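Long-range contact in versicolorin reductase (Brucella melitensis, PDB 4NIM), which probably acts as an NAD(P)-dependent oxidoreductase of the short-chain dehydrogenase/reductase family: residues A172-T177 and V191-I196. Sequence-based numbering, arbitrary orientation.
With EDO (1,2-ethanediol), chain B.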
ATOM      1  N   ALA A 172      -2.390  -9.199  -9.780  1.00 12.86           N
ATOM      2  CA  ALA A 172      -2.293  -8.100 -10.705  1.00 13.25           C
ATOM      3  C   ALA A 172      -1.375  -7.004 -10.146  1.00 13.83           C
ATOM      4  O   ALA A 172      -0.576  -6.410 -10.894  1.00 14.09           O
ATOM      5  CB  ALA A 172      -3.664  -7.509 -10.984  1.00 13.77           C
ATOM      6  N   LEU A 173      -1.478  -6.757  -8.848  1.00 13.79           N
ATOM      7  CA  LEU A 173      -0.644  -5.746  -8.222  1.00 14.17           C
ATOM      8  C   LEU A 173       0.868  -6.073  -8.298  1.00 14.51           C
ATOM      9  O   LEU A 173       1.716  -5.184  -8.553  1.00 15.20           O
ATOM     10  CB  LEU A 173      -1.112  -5.514  -6.812  1.00 14.79           C
ATOM     11  CG  LEU A 173      -0.396  -4.393  -6.001  1.00 15.24           C
ATOM     12  CD1 LEU A 173      -0.653  -3.037  -6.605  1.00 16.52           C
ATOM     13  CD2 LEU A 173      -0.905  -4.410  -4.605  1.00 16.47           C
ATOM     14  N   ASP A 174       1.226  -7.316  -8.034  1.00 14.95           N
ATOM     15  CA  ASP A 174       2.621  -7.757  -8.162  1.00 15.10           C
ATOM     16  C   ASP A 174       3.120  -7.536  -9.575  1.00 15.51           C
ATOM     17  O   ASP A 174       4.231  -7.042  -9.757  1.00 15.38           O
ATOM     18  CB  ASP A 174       2.795  -9.221  -7.820  1.00 16.17           C
ATOM     19  CG  ASP A 174       2.579  -9.544  -6.345  1.00 17.30           C
ATOM     20  OD1 ASP A 174       2.125  -8.656  -5.590  1.00 18.11           O
ATOM     21  OD2 ASP A 174       2.923 -10.719  -5.950  1.00 17.78           O
ATOM     22  N   THR A 175       2.359  -7.978 -10.585  1.00 14.74           N
ATOM     23  CA  THR A 175       2.746  -7.683 -11.940  1.00 15.39           C
ATOM     24  C   THR A 175       2.935  -6.195 -12.247  1.00 14.81           C
ATOM     25  O   THR A 175       3.923  -5.763 -12.876  1.00 15.30           O
ATOM     26  CB  THR A 175       1.783  -8.312 -12.948  1.00 14.89           C
ATOM     27  OG1 THR A 175       1.832  -9.731 -12.768  1.00 14.62           O
ATOM     28  CG2 THR A 175       2.195  -7.940 -14.355  1.00 15.32           C
ATOM     29  N   LEU A 176       1.985  -5.403 -11.791  1.00 15.17           N
ATOM     30  CA  LEU A 176       2.104  -3.941 -11.874  1.00 15.39           C
ATOM     31  C   LEU A 176       3.341  -3.338 -11.162  1.00 15.01           C
ATOM     32  O   LEU A 176       4.029  -2.503 -11.732  1.00 14.13           O
ATOM     33  CB  LEU A 176       0.825  -3.301 -11.357  1.00 15.68           C
ATOM     34  CG  LEU A 176       0.716  -1.802 -11.603  1.00 16.29           C
ATOM     35  CD1 LEU A 176       0.638  -1.487 -13.079  1.00 16.48           C
ATOM     36  CD2 LEU A 176      -0.476  -1.214 -10.818  1.00 16.60           C
ATOM     37  N   THR A 177       3.676  -3.870  -9.998  1.00 14.53           N
ATOM     38  CA  THR A 177       4.869  -3.444  -9.280  1.00 14.90           C
ATOM     39  C   THR A 177       6.065  -3.645 -10.197  1.00 15.01           C
ATOM     40  O   THR A 177       6.877  -2.734 -10.362  1.00 15.09           O
ATOM     41  CB  THR A 177       5.067  -4.244  -7.968  1.00 14.99           C
ATOM     42  OG1 THR A 177       3.990  -3.943  -7.041  1.00 14.79           O
ATOM     43  CG2 THR A 177       6.461  -3.956  -7.340  1.00 15.40           C
ATOM     44  N   VAL A 191       9.965   1.259  -7.092  1.00 17.74           N
ATOM     45  CA  VAL A 191       8.646   0.669  -6.798  1.00 17.15           C
ATOM     46  C   VAL A 191       8.819  -0.777  -6.328  1.00 16.35           C
ATOM     47  O   VAL A 191       9.256  -1.642  -7.091  1.00 16.38           O
ATOM     48  CB  VAL A 191       7.730   0.688  -8.024  1.00 18.19           C
ATOM     49  CG1 VAL A 191       6.295   0.335  -7.619  1.00 18.25           C
ATOM     50  CG2 VAL A 191       7.784   2.059  -8.728  1.00 19.13           C
ATOM     51  N   ASN A 192       8.429  -1.037  -5.101  1.00 15.70           N
ATOM     52  CA  ASN A 192       8.628  -2.324  -4.480  1.00 15.91           C
ATOM     53  C   ASN A 192       7.360  -2.776  -3.811  1.00 15.73           C
ATOM     54  O   ASN A 192       6.461  -1.956  -3.496  1.00 16.48           O
ATOM     55  CB  ASN A 192       9.748  -2.256  -3.462  1.00 16.21           C
ATOM     56  CG  ASN A 192      11.092  -2.034  -4.097  1.00 16.62           C
ATOM     57  OD1 ASN A 192      11.647  -2.911  -4.755  1.00 17.36           O
ATOM     58  ND2 ASN A 192      11.640  -0.864  -3.858  1.00 17.22           N
ATOM     59  N   SER A 193       7.275  -4.087  -3.614  1.00 16.01           N
ATOM     60  CA  SER A 193       6.109  -4.669  -2.981  1.00 15.94           C
ATOM     61  C   SER A 193       6.433  -5.411  -1.702  1.00 15.73           C
ATOM     62  O   SER A 193       7.438  -6.091  -1.621  1.00 16.35           O
ATOM     63  CB  SER A 193       5.447  -5.676  -3.979  1.00 16.76           C
ATOM     64  OG  SER A 193       4.299  -6.230  -3.364  1.00 17.88           O
ATOM     65  N   LEU A 194       5.551  -5.281  -0.725  1.00 15.66           N
ATOM     66  CA  LEU A 194       5.657  -6.028   0.500  1.00 16.20           C
ATOM     67  C   LEU A 194       4.437  -6.926   0.575  1.00 16.40           C
ATOM     68  O   LEU A 194       3.301  -6.433   0.605  1.00 16.65           O
ATOM     69  CB  LEU A 194       5.743  -5.091   1.719  1.00 16.39           C
ATOM     70  CG  LEU A 194       6.049  -5.834   3.020  1.00 17.45           C
ATOM     71  CD1 LEU A 194       7.486  -6.333   3.039  1.00 17.93           C
ATOM     72  CD2 LEU A 194       5.789  -4.906   4.215  1.00 18.57           C
ATOM     73  N   ASN A 195       4.663  -8.241   0.574  1.00 17.02           N
ATOM     74  CA  ASN A 195       3.561  -9.180   0.405  1.00 17.10           C
ATOM     75  C   ASN A 195       3.267  -9.810   1.754  1.00 17.55           C
ATOM     76  O   ASN A 195       3.957 -10.738   2.183  1.00 17.58           O
ATOM     77  CB  ASN A 195       3.835 -10.244  -0.655  1.00 17.83           C
ATOM     78  CG  ASN A 195       3.831  -9.679  -2.060  1.00 17.72           C
ATOM     79  OD1 ASN A 195       4.554  -8.719  -2.342  1.00 17.13           O
ATOM     80  ND2 ASN A 195       3.060 -10.301  -2.953  1.00 18.56           N
ATOM     81  N   ILE A 196       2.217  -9.327   2.386  1.00 17.90           N
ATOM     82  CA  ILE A 196       1.981  -9.624   3.793  1.00 18.96           C
ATOM     83  C   ILE A 196       0.982 -10.722   4.029  1.00 20.19           C
ATOM     84  O   ILE A 196       0.112 -11.048   3.190  1.00 20.08           O
ATOM     85  CB  ILE A 196       1.567  -8.356   4.603  1.00 19.52           C
ATOM     86  CG1 ILE A 196       0.245  -7.757   4.103  1.00 20.39           C
ATOM     87  CG2 ILE A 196       2.667  -7.325   4.581  1.00 18.96           C
ATOM     88  CD1 ILE A 196      -0.316  -6.712   5.052  1.00 21.39           C
TER
HETATM   89  C1  EDO B 301       3.842 -13.484  -7.658  1.00 27.72           C
HETATM   90  O1  EDO B 301       4.548 -12.294  -7.232  1.00 28.91           O
HETATM   91  C2  EDO B 301       2.527 -13.173  -8.393  1.00 27.62           C
HETATM   92  O2  EDO B 301       2.689 -12.676  -9.748  1.00 26.92           O
HETATM   93  O   HOH W   1       2.683  -5.826  -5.595  1.00 16.87           O
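Asp174 and Asn195 approach from opposite directions, and the amide ND2 of Asn195 reaches both oxygens of the carboxylate. The bond to Asp174 OD2 is 3.0 Å from Asn195 ND2 and uses the syn lone pair. The second, from Asn195 ND2 to Asp174 OD1 at 3.2 Å, is weak. The two flat groups are turned 63° apart, so the contact is not coplanar. Asp174 CG is anti to its own carbonyl carbon (chi1 -68°), which carries the carboxylate toward the strand.

Ser193 fixes the other end of the amide. Its OG lies anti to the backbone N and donates to Asn195 OD1 at 2.7 Å, keeping ND2 turned to the carboxylate. A water ties the group together. It bonds Asp174 OD1, Ser193 OG and Thr177 OG1, the last at 2.7 Å.

Beside this polar cluster Thr177 packs on the strand. Its methyl CG2 lies 3.6 Å from Val191 O, and Ser193 CB sits 3.8 Å from Thr177 OG1.

Further bonds hold the buried carboxylate. Ser152 OG binds Asp174 OD1, and Ser156 OG binds OD2. A 1,2-ethanediol, probably from the crystallisation liquor, donates from O1 to Asp174 OD2 at 2.6 Å. So many donors would probably favour the ionised form. Asn195 ND2 also bonds Ser153 O, and Asn150 ND2 bonds Thr177 OG1, which links the cluster to strand 147-153.

The axes of segments 172-177 and 191-196 approach to 8.4 Å and run roughly antiparallel, 151° apart. Helix 164-183 thus packs against the strand that follows it in the beta-alpha-beta unit 147-153, 164-183, 190-196. This unit belongs to the seven-stranded parallel sheet of order 3-2-1-4-5-6-7, the Rossmann fold of short-chain dehydrogenases.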